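Side-chain contacts in CsuC (Acinetobacter baumannii, PDB 6FJY), which probably acts as a periplasmic chaperone of the archaic chaperone-usher pathway, holding Csu pilus subunits such as the tip adhesin CsuE before assembly: residues P7-I12 with F172-A177; V33-F38 with H70-T75; S50-I55 with Q86-I91. One frame throughout, in Å; residues are numbered along the deposited sequence.

Contact 1 (P7-I12 with F172-A177); sequences PIYPKI and FARLSA
With chi1 at -61°, Y9 carries its ring beside the backbone N, while R174 leaves its strand fully stretched, CG anti to the backbone N, until a bend at chi3 turns its guanidinium onto the tyrosine. They meet in an off-centre cation-pi contact across the cleft between the two Ig-like domains of this PapD-like chaperone: Y9 sits in the loop between strands 3-6 and 11-12 of the N-terminal domain, R174 on the short strand 173-175 of the C-terminal one. Side chains make the whole bridge, since CA of Y9 and CA of R174 stay 11.6 Å apart. R174 CZ lies 4.3 Å from the centroid of the Y9 ring, displaced toward the CD1-CE1 edge, and the two planes are inclined by 38°. R174 NH2 stands over one ring face, 4.1 Å above its plane. The guanidinium is itself enclosed on both sides, for Y9 CE1 lies over one face and F172 CE2 over the opposite one, 3.7 Å from the plane. Its rotation is further fixed by hydrogen bonds from NH1 to Y196 OH and from NH2 to the carbonyl O of S226. P119 and an apolar side chain of the CsuE chain also pack against Y9. The nearest approach of the two segments is Y9 CE1 to R174 NH1, 3.4 Å.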
loop_
_atom_site.group_PDB
_atom_site.type_symbol
_atom_site.label_atom_id
_atom_site.label_comp_id
_atom_site.label_asym_id
_atom_site.label_seq_id
_atom_site.Cartn_x
_atom_site.Cartn_y
_atom_site.Cartn_z
ATOM N N PRO A 7 -0.346 -1.409 3.133
ATOM C CA PRO A 7 0.033 -0.392 2.137
ATOM C C PRO A 7 0.428 0.969 2.723
ATOM O O PRO A 7 -0.013 1.343 3.811
ATOM C CB PRO A 7 -1.227 -0.273 1.263
ATOM C CG PRO A 7 -2.353 -0.653 2.158
ATOM C CD PRO A 7 -1.790 -1.697 3.120
ATOM N N ILE A 8 1.297 1.685 1.999
ATOM C CA ILE A 8 1.711 3.024 2.410
ATOM C C ILE A 8 0.795 4.128 1.873
ATOM O O ILE A 8 1.001 5.303 2.209
ATOM C CB ILE A 8 3.175 3.266 1.994
ATOM C CG1 ILE A 8 3.367 2.942 0.524
ATOM C CG2 ILE A 8 4.141 2.401 2.844
ATOM C CD1 ILE A 8 4.809 3.073 0.086
ATOM N N TYR A 9 -0.214 3.786 1.062
ATOM C CA TYR A 9 -1.269 4.719 0.655
ATOM C C TYR A 9 -2.626 4.113 0.970
ATOM O O TYR A 9 -3.420 3.836 0.068
ATOM C CB TYR A 9 -1.170 5.062 -0.833
ATOM C CG TYR A 9 0.120 5.737 -1.238
ATOM C CD1 TYR A 9 0.480 6.973 -0.718
ATOM C CD2 TYR A 9 0.984 5.135 -2.131
ATOM C CE1 TYR A 9 1.665 7.601 -1.098
ATOM C CE2 TYR A 9 2.166 5.747 -2.511
ATOM C CZ TYR A 9 2.503 6.975 -1.989
ATOM O OH TYR A 9 3.680 7.567 -2.368
ATOM N N PRO A 10 -2.930 3.889 2.246
ATOM C CA PRO A 10 -4.213 3.286 2.603
ATOM C C PRO A 10 -5.364 4.287 2.541
ATOM O O PRO A 10 -5.177 5.508 2.563
ATOM C CB PRO A 10 -3.973 2.800 4.032
ATOM C CG PRO A 10 -3.032 3.819 4.589
ATOM C CD PRO A 10 -2.128 4.197 3.441
ATOM N N LYS A 11 -6.572 3.730 2.450
ATOM C CA LYS A 11 -7.800 4.511 2.426
ATOM C C LYS A 11 -8.956 3.638 2.884
ATOM O O LYS A 11 -8.897 2.407 2.809
ATOM C CB LYS A 11 -8.107 5.122 1.047
ATOM C CG LYS A 11 -7.516 4.416 -0.169
ATOM C CD LYS A 11 -8.121 3.064 -0.460
ATOM C CE LYS A 11 -7.330 2.372 -1.584
ATOM N NZ LYS A 11 -7.821 0.999 -1.941
ATOM N N ILE A 12 -9.992 4.304 3.389
ATOM C CA ILE A 12 -11.220 3.683 3.876
ATOM C C ILE A 12 -12.364 4.239 3.035
ATOM O O ILE A 12 -12.676 5.434 3.117
ATOM C CB ILE A 12 -11.445 3.976 5.365
ATOM C CG1 ILE A 12 -10.138 3.791 6.140
ATOM C CG2 ILE A 12 -12.546 3.074 5.925
ATOM C CD1 ILE A 12 -10.262 4.014 7.638
ATOM N N PHE A 172 -7.705 15.435 -2.829
ATOM C CA PHE A 172 -6.348 15.956 -2.738
ATOM C C PHE A 172 -5.595 15.807 -4.060
ATOM O O PHE A 172 -5.929 14.987 -4.919
ATOM C CB PHE A 172 -5.560 15.239 -1.639
ATOM C CG PHE A 172 -5.241 13.794 -1.956
ATOM C CD1 PHE A 172 -6.187 12.797 -1.744
ATOM C CD2 PHE A 172 -4.009 13.437 -2.485
ATOM C CE1 PHE A 172 -5.902 11.462 -2.032
ATOM C CE2 PHE A 172 -3.714 12.100 -2.781
ATOM C CZ PHE A 172 -4.665 11.111 -2.558
ATOM N N ALA A 173 -4.539 16.602 -4.186
ATOM C CA ALA A 173 -3.564 16.492 -5.255
ATOM C C ALA A 173 -2.211 16.171 -4.633
ATOM O O ALA A 173 -1.825 16.788 -3.636
ATOM C CB ALA A 173 -3.476 17.784 -6.071
ATOM N N ARG A 174 -1.525 15.167 -5.182
ATOM C CA ARG A 174 -0.142 14.859 -4.816
ATOM C C ARG A 174 0.713 15.259 -6.018
ATOM O O ARG A 174 0.768 14.545 -7.024
ATOM C CB ARG A 174 0.041 13.389 -4.423
ATOM C CG ARG A 174 1.444 13.073 -3.887
ATOM C CD ARG A 174 1.629 11.643 -3.323
ATOM N NE ARG A 174 0.741 10.671 -3.942
ATOM C CZ ARG A 174 -0.210 10.001 -3.300
ATOM N NH1 ARG A 174 -0.408 10.181 -2.004
ATOM N NH2 ARG A 174 -0.981 9.154 -3.963
ATOM N N LEU A 175 1.346 16.423 -5.918
ATOM C CA LEU A 175 2.102 17.006 -7.011
ATOM C C LEU A 175 3.576 16.658 -6.875
ATOM O O LEU A 175 4.128 16.674 -5.770
ATOM C CB LEU A 175 1.931 18.520 -7.033
ATOM C CG LEU A 175 0.509 19.055 -7.161
ATOM C CD1 LEU A 175 0.552 20.565 -7.131
ATOM C CD2 LEU A 175 -0.170 18.548 -8.431
ATOM N N SER A 176 4.207 16.345 -8.008
ATOM C CA SER A 176 5.605 15.925 -8.036
ATOM C C SER A 176 6.471 16.961 -8.742
ATOM O O SER A 176 7.339 17.568 -8.111
ATOM C CB SER A 176 5.742 14.540 -8.680
ATOM O OG SER A 176 5.199 14.516 -9.989
ATOM N N ALA A 177 6.280 17.177 -10.042
ATOM C CA ALA A 177 7.110 18.095 -10.808
ATOM C C ALA A 177 6.238 19.224 -11.333
ATOM O O ALA A 177 5.151 18.982 -11.862
ATOM C CB ALA A 177 7.818 17.383 -11.964
#

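Contact 2 (V33-F38 with H70-T75); sequences VQIRVF and HMLRLT
Segments 33-38 and 70-75 are strands running in the same sense in facing layers of the sandwich, with CA of I35 8.5 Å from CA of L72 and CA of V37 8.8 Å from CA of L74, too far for backbone pairing. Two apolar pairs bridge the layers. In the closer one the side chains of I35 and L72 lie alongside one another, running opposite ways, and the methyl CG2 of I35 fits against the forked end of the leucine: it lies 3.5 Å from L72 CD1 and 3.6 Å from L72 CD2. I35 CG1 adds a looser touch on the same fork, 4.1 Å from L72 CD2. With CG anti to the backbone N (chi1 165°), the leucine extends toward the isoleucine, and both of its methyls reach I35 CG2. The second pair is slighter and is made by single methyls, V37 CG2 and L74 CD2, 4.2 Å apart. Here V37 starts out toward the other strand, whereas L74 sets off to one side and reaches the valine through its CD2 branch. P57 touches both I35 and L72, and so does L90, from strands 55-64 and 85-95. Strand 55-64 pairs with both strand 31-41 and strand 69-76 and so joins the two layers. Such interdigitated aliphatic side chains between facing strands form the hydrophobic core of the N-terminal Ig-like beta sandwich of PapD-family chaperones.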
loop_
_atom_site.group_PDB
_atom_site.type_symbol
_atom_site.label_atom_id
_atom_site.label_comp_id
_atom_site.label_asym_id
_atom_site.label_seq_id
_atom_site.Cartn_x
_atom_site.Cartn_y
_atom_site.Cartn_z
ATOM N N VAL A 33 6.553 -1.691 17.958
ATOM C CA VAL A 33 5.890 -0.738 17.079
ATOM C C VAL A 33 4.789 -0.020 17.843
ATOM O O VAL A 33 3.930 -0.660 18.458
ATOM C CB VAL A 33 5.304 -1.445 15.844
ATOM C CG1 VAL A 33 4.658 -0.452 14.931
ATOM C CG2 VAL A 33 6.401 -2.211 15.125
ATOM N N GLN A 34 4.792 1.302 17.761
ATOM C CA GLN A 34 3.714 2.153 18.236
ATOM C C GLN A 34 2.998 2.727 17.025
ATOM O O GLN A 34 3.637 3.057 16.022
ATOM C CB GLN A 34 4.230 3.294 19.112
ATOM C CG GLN A 34 3.117 4.165 19.688
ATOM C CD GLN A 34 3.614 5.504 20.211
ATOM O OE1 GLN A 34 4.770 5.874 20.011
ATOM N NE2 GLN A 34 2.732 6.245 20.872
ATOM N N ILE A 35 1.673 2.792 17.106
ATOM C CA ILE A 35 0.822 3.250 16.016
ATOM C C ILE A 35 -0.066 4.369 16.535
ATOM O O ILE A 35 -0.735 4.206 17.558
ATOM C CB ILE A 35 -0.034 2.103 15.452
ATOM C CG1 ILE A 35 0.860 0.947 14.995
ATOM C CG2 ILE A 35 -0.836 2.579 14.279
ATOM C CD1 ILE A 35 1.055 -0.134 16.051
ATOM N N ARG A 36 -0.054 5.510 15.853
ATOM C CA ARG A 36 -0.964 6.613 16.143
ATOM C C ARG A 36 -1.549 7.144 14.839
ATOM O O ARG A 36 -0.949 7.009 13.773
ATOM C CB ARG A 36 -0.261 7.745 16.897
ATOM C CG ARG A 36 0.078 7.413 18.352
ATOM C CD ARG A 36 0.955 8.480 18.970
ATOM N NE ARG A 36 2.277 8.519 18.353
ATOM C CZ ARG A 36 3.199 9.439 18.619
ATOM N NH1 ARG A 36 2.939 10.410 19.486
ATOM N NH2 ARG A 36 4.377 9.397 18.012
ATOM N N VAL A 37 -2.744 7.729 14.911
ATOM C CA VAL A 37 -3.364 8.320 13.730
ATOM C C VAL A 37 -3.750 9.755 14.065
ATOM O O VAL A 37 -4.499 10.000 15.014
ATOM C CB VAL A 37 -4.581 7.522 13.229
ATOM C CG1 VAL A 37 -5.180 8.181 11.977
ATOM C CG2 VAL A 37 -4.181 6.100 12.925
ATOM N N PHE A 38 -3.264 10.689 13.268
ATOM C CA PHE A 38 -3.493 12.107 13.464
ATOM C C PHE A 38 -4.360 12.649 12.340
ATOM O O PHE A 38 -4.296 12.179 11.204
ATOM C CB PHE A 38 -2.166 12.876 13.505
ATOM C CG PHE A 38 -1.309 12.544 14.695
ATOM C CD1 PHE A 38 -1.447 13.248 15.882
ATOM C CD2 PHE A 38 -0.383 11.512 14.639
ATOM C CE1 PHE A 38 -0.662 12.943 16.976
ATOM C CE2 PHE A 38 0.405 11.208 15.731
ATOM C CZ PHE A 38 0.263 11.918 16.899
ATOM N N HIS A 70 1.493 -9.019 11.644
ATOM C CA HIS A 70 0.356 -8.496 12.382
ATOM C C HIS A 70 -0.495 -7.622 11.468
ATOM O O HIS A 70 0.012 -6.984 10.542
ATOM C CB HIS A 70 0.800 -7.675 13.602
ATOM C CG HIS A 70 1.503 -8.467 14.661
ATOM N ND1 HIS A 70 1.331 -8.213 16.008
ATOM C CD2 HIS A 70 2.401 -9.478 14.582
ATOM C CE1 HIS A 70 2.065 -9.056 16.712
ATOM N NE2 HIS A 70 2.722 -9.837 15.873
ATOM N N MET A 71 -1.794 -7.598 11.728
ATOM C CA MET A 71 -2.673 -6.667 11.040
ATOM C C MET A 71 -2.858 -5.438 11.916
ATOM O O MET A 71 -2.996 -5.543 13.140
ATOM C CB MET A 71 -4.012 -7.313 10.684
ATOM C CG MET A 71 -4.918 -6.438 9.824
ATOM S SD MET A 71 -6.527 -7.160 9.578
ATOM C CE MET A 71 -7.170 -6.761 11.097
ATOM N N LEU A 72 -2.775 -4.275 11.283
ATOM C CA LEU A 72 -3.113 -3.001 11.894
ATOM C C LEU A 72 -4.478 -2.598 11.349
ATOM O O LEU A 72 -4.617 -2.283 10.164
ATOM C CB LEU A 72 -2.042 -1.954 11.600
ATOM C CG LEU A 72 -2.378 -0.478 11.857
ATOM C CD1 LEU A 72 -2.800 -0.210 13.310
ATOM C CD2 LEU A 72 -1.182 0.375 11.482
ATOM N N ARG A 73 -5.482 -2.682 12.203
ATOM C CA ARG A 73 -6.854 -2.349 11.859
ATOM C C ARG A 73 -7.066 -0.852 12.062
ATOM O O ARG A 73 -6.758 -0.318 13.135
ATOM C CB ARG A 73 -7.799 -3.148 12.750
ATOM C CG ARG A 73 -9.133 -3.475 12.178
ATOM C CD ARG A 73 -9.933 -4.280 13.186
ATOM N NE ARG A 73 -9.703 -5.714 13.054
ATOM C CZ ARG A 73 -10.273 -6.479 12.131
ATOM N NH1 ARG A 73 -11.107 -5.946 11.246
ATOM N NH2 ARG A 73 -10.006 -7.778 12.096
ATOM N N LEU A 74 -7.546 -0.174 11.026
ATOM C CA LEU A 74 -7.915 1.237 11.106
ATOM C C LEU A 74 -9.425 1.335 10.943
ATOM O O LEU A 74 -9.946 1.134 9.843
ATOM C CB LEU A 74 -7.197 2.062 10.046
ATOM C CG LEU A 74 -5.686 1.897 10.024
ATOM C CD1 LEU A 74 -5.098 2.704 8.905
ATOM C CD2 LEU A 74 -5.128 2.357 11.364
ATOM N N THR A 75 -10.120 1.644 12.037
ATOM C CA THR A 75 -11.575 1.580 12.106
ATOM C C THR A 75 -12.160 2.963 12.362
ATOM O O THR A 75 -11.698 3.680 13.258
ATOM C CB THR A 75 -12.025 0.610 13.204
ATOM O OG1 THR A 75 -11.425 -0.668 12.981
ATOM C CG2 THR A 75 -13.532 0.438 13.185
#

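Contact 3 (S50-I55 with Q86-I91); sequences SEQSEI and QSYRLI
The Y88 ring has I55 on one face and Q52 and E54 at its rim: I55 CG1 lies over the face, Q52 CG comes in at the edge in the ring plane, and E54 OE1 meets the edge near the hydroxyl. The isoleucine contact is a CH-pi interaction, with CG1 3.9 Å from the centroid of the Y88 ring and only 18° off the normal, shifted toward CZ. The E54 carboxylate stands almost upright to the ring, the planes 86° apart, and OE1 accepts a hydrogen bond from Y88 OH at 2.6 Å. The hydroxyl approaches nearly along the C-O axis of that oxygen. Beyond CG the glutamate chain is extended, which carries its carboxylate to the phenol end of the tyrosine. The second oxygen, E54 OE2, forms a salt bridge with K39 NZ, which probably keeps the carboxylate ionised and a strong acceptor. The position of the Q52 amide, and so its approach to the ring, is doubtful, because OE1 is modelled implausibly close to I55 N. L80 and A122 also touch Y88. The next residue along the strand, R89, turns away from this loop and lies against W40 in a cation-pi contact; its NH2 pairs with a backbone group of the CsuE chain, consistent with a terminal carboxylate, as in other PapD-family chaperone complexes. The connection between strands 48-50 and 55-64 is thus fastened over strand 85-95 of the N-terminal Ig-like sandwich through Y88, the residue just before the subunit-binding R89.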
loop_
_atom_site.group_PDB
_atom_site.type_symbol
_atom_site.label_atom_id
_atom_site.label_comp_id
_atom_site.label_asym_id
_atom_site.label_seq_id
_atom_site.Cartn_x
_atom_site.Cartn_y
_atom_site.Cartn_z
ATOM N N SER A 50 -3.129 16.725 14.376
ATOM C CA SER A 50 -3.784 16.779 15.674
ATOM C C SER A 50 -4.308 15.411 16.082
ATOM O O SER A 50 -4.665 14.581 15.239
ATOM C CB SER A 50 -4.948 17.781 15.672
ATOM O OG SER A 50 -5.873 17.481 14.643
ATOM N N GLU A 51 -4.390 15.214 17.399
ATOM C CA GLU A 51 -4.967 14.002 17.961
ATOM C C GLU A 51 -6.430 13.896 17.562
ATOM O O GLU A 51 -7.098 14.894 17.299
ATOM C CB GLU A 51 -4.825 13.991 19.485
ATOM C CG GLU A 51 -3.393 13.796 19.955
ATOM C CD GLU A 51 -3.293 13.554 21.445
ATOM O OE1 GLU A 51 -4.195 13.991 22.195
ATOM O OE2 GLU A 51 -2.302 12.928 21.869
ATOM N N GLN A 52 -6.919 12.666 17.500
ATOM C CA GLN A 52 -8.216 12.404 16.905
ATOM C C GLN A 52 -8.712 11.028 17.346
ATOM O O GLN A 52 -7.915 10.117 17.591
ATOM C CB GLN A 52 -8.093 12.516 15.381
ATOM C CG GLN A 52 -9.121 11.780 14.576
ATOM C CD GLN A 52 -8.706 10.371 14.242
ATOM O OE1 GLN A 52 -9.431 9.666 13.564
ATOM N NE2 GLN A 52 -7.533 9.955 14.706
ATOM N N SER A 53 -10.040 10.899 17.461
ATOM C CA SER A 53 -10.699 9.640 17.805
ATOM C C SER A 53 -11.599 9.112 16.694
ATOM O O SER A 53 -12.373 8.179 16.931
ATOM C CB SER A 53 -11.517 9.803 19.094
ATOM O OG SER A 53 -10.704 10.317 20.133
ATOM N N GLU A 54 -11.558 9.720 15.510
ATOM C CA GLU A 54 -12.447 9.312 14.423
ATOM C C GLU A 54 -11.977 8.010 13.796
ATOM O O GLU A 54 -12.796 7.172 13.391
ATOM C CB GLU A 54 -12.519 10.405 13.359
ATOM C CG GLU A 54 -12.920 11.770 13.894
ATOM C CD GLU A 54 -12.649 12.883 12.891
ATOM O OE1 GLU A 54 -12.087 12.586 11.811
ATOM O OE2 GLU A 54 -13.001 14.050 13.178
ATOM N N ILE A 55 -10.659 7.860 13.666
ATOM C CA ILE A 55 -10.014 6.650 13.173
ATOM C C ILE A 55 -9.178 6.081 14.305
ATOM O O ILE A 55 -8.200 6.699 14.749
ATOM C CB ILE A 55 -9.146 6.927 11.939
ATOM C CG1 ILE A 55 -10.005 7.474 10.812
ATOM C CG2 ILE A 55 -8.456 5.656 11.492
ATOM C CD1 ILE A 55 -11.147 6.573 10.491
ATOM N N GLN A 86 -11.705 13.023 4.139
ATOM C CA GLN A 86 -10.984 13.361 5.364
ATOM C C GLN A 86 -9.553 12.835 5.293
ATOM O O GLN A 86 -9.317 11.683 4.903
ATOM C CB GLN A 86 -11.667 12.779 6.602
ATOM C CG GLN A 86 -13.101 13.187 6.797
ATOM C CD GLN A 86 -13.267 14.644 7.198
ATOM O OE1 GLN A 86 -12.298 15.340 7.500
ATOM N NE2 GLN A 86 -14.507 15.107 7.200
ATOM N N SER A 87 -8.610 13.687 5.674
ATOM C CA SER A 87 -7.191 13.404 5.573
ATOM C C SER A 87 -6.626 13.112 6.954
ATOM O O SER A 87 -7.018 13.737 7.941
ATOM C CB SER A 87 -6.461 14.587 4.945
ATOM O OG SER A 87 -7.074 14.936 3.715
ATOM N N TYR A 88 -5.714 12.150 7.022
ATOM C CA TYR A 88 -5.088 11.755 8.269
ATOM C C TYR A 88 -3.644 11.370 7.973
ATOM O O TYR A 88 -3.278 11.104 6.825
ATOM C CB TYR A 88 -5.804 10.562 8.909
ATOM C CG TYR A 88 -7.271 10.744 9.150
ATOM C CD1 TYR A 88 -8.193 10.468 8.141
ATOM C CD2 TYR A 88 -7.751 11.141 10.390
ATOM C CE1 TYR A 88 -9.542 10.609 8.348
ATOM C CE2 TYR A 88 -9.111 11.279 10.608
ATOM C CZ TYR A 88 -10.000 11.017 9.577
ATOM O OH TYR A 88 -11.345 11.162 9.784
ATOM N N ARG A 89 -2.829 11.281 9.022
ATOM C CA ARG A 89 -1.476 10.744 8.902
ATOM C C ARG A 89 -1.393 9.551 9.831
ATOM O O ARG A 89 -1.695 9.675 11.023
ATOM C CB ARG A 89 -0.396 11.757 9.285
ATOM C CG ARG A 89 -0.341 13.033 8.430
ATOM C CD ARG A 89 0.031 12.839 6.972
ATOM N NE ARG A 89 1.357 12.282 6.775
ATOM C CZ ARG A 89 1.988 12.273 5.609
ATOM N NH1 ARG A 89 1.421 12.801 4.531
ATOM N NH2 ARG A 89 3.185 11.723 5.515
ATOM N N LEU A 90 -1.032 8.396 9.275
ATOM C CA LEU A 90 -0.699 7.219 10.064
ATOM C C LEU A 90 0.776 7.311 10.443
ATOM O O LEU A 90 1.632 7.483 9.566
ATOM C CB LEU A 90 -0.976 5.951 9.260
ATOM C CG LEU A 90 -0.421 4.645 9.821
ATOM C CD1 LEU A 90 -0.981 4.372 11.183
ATOM C CD2 LEU A 90 -0.682 3.484 8.877
ATOM N N ILE A 91 1.069 7.230 11.745
ATOM C CA ILE A 91 2.436 7.330 12.251
ATOM C C ILE A 91 2.769 6.045 13.001
ATOM O O ILE A 91 2.202 5.772 14.069
ATOM C CB ILE A 91 2.642 8.543 13.165
ATOM C CG1 ILE A 91 2.271 9.851 12.469
ATOM C CG2 ILE A 91 4.103 8.596 13.593
ATOM C CD1 ILE A 91 3.153 10.182 11.313
#

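Contact 1 spans the cleft between the domains, whereas contacts 2 and 3 both lie within the N-terminal sandwich. Contact 2 is fully buried and purely aliphatic; contacts 1 and 3 are partly buried, contact 3 mixing a tyrosine-glutamate hydrogen bond with packing on an aromatic face, contact 1 relying on an arginine over a ring beside the bound subunit. Strands 31-41 and 85-95 are antiparallel neighbours, which ties contacts 2 and 3 together: probable backbone hydrogen bonds join F38 O to R89 N (2.8 Å) and R36 O to I91 N. From the N-terminal segment of contact 1, I12 CD1 packs on I55 CD1 and on L74 O, so segment 7-12 reaches the same core.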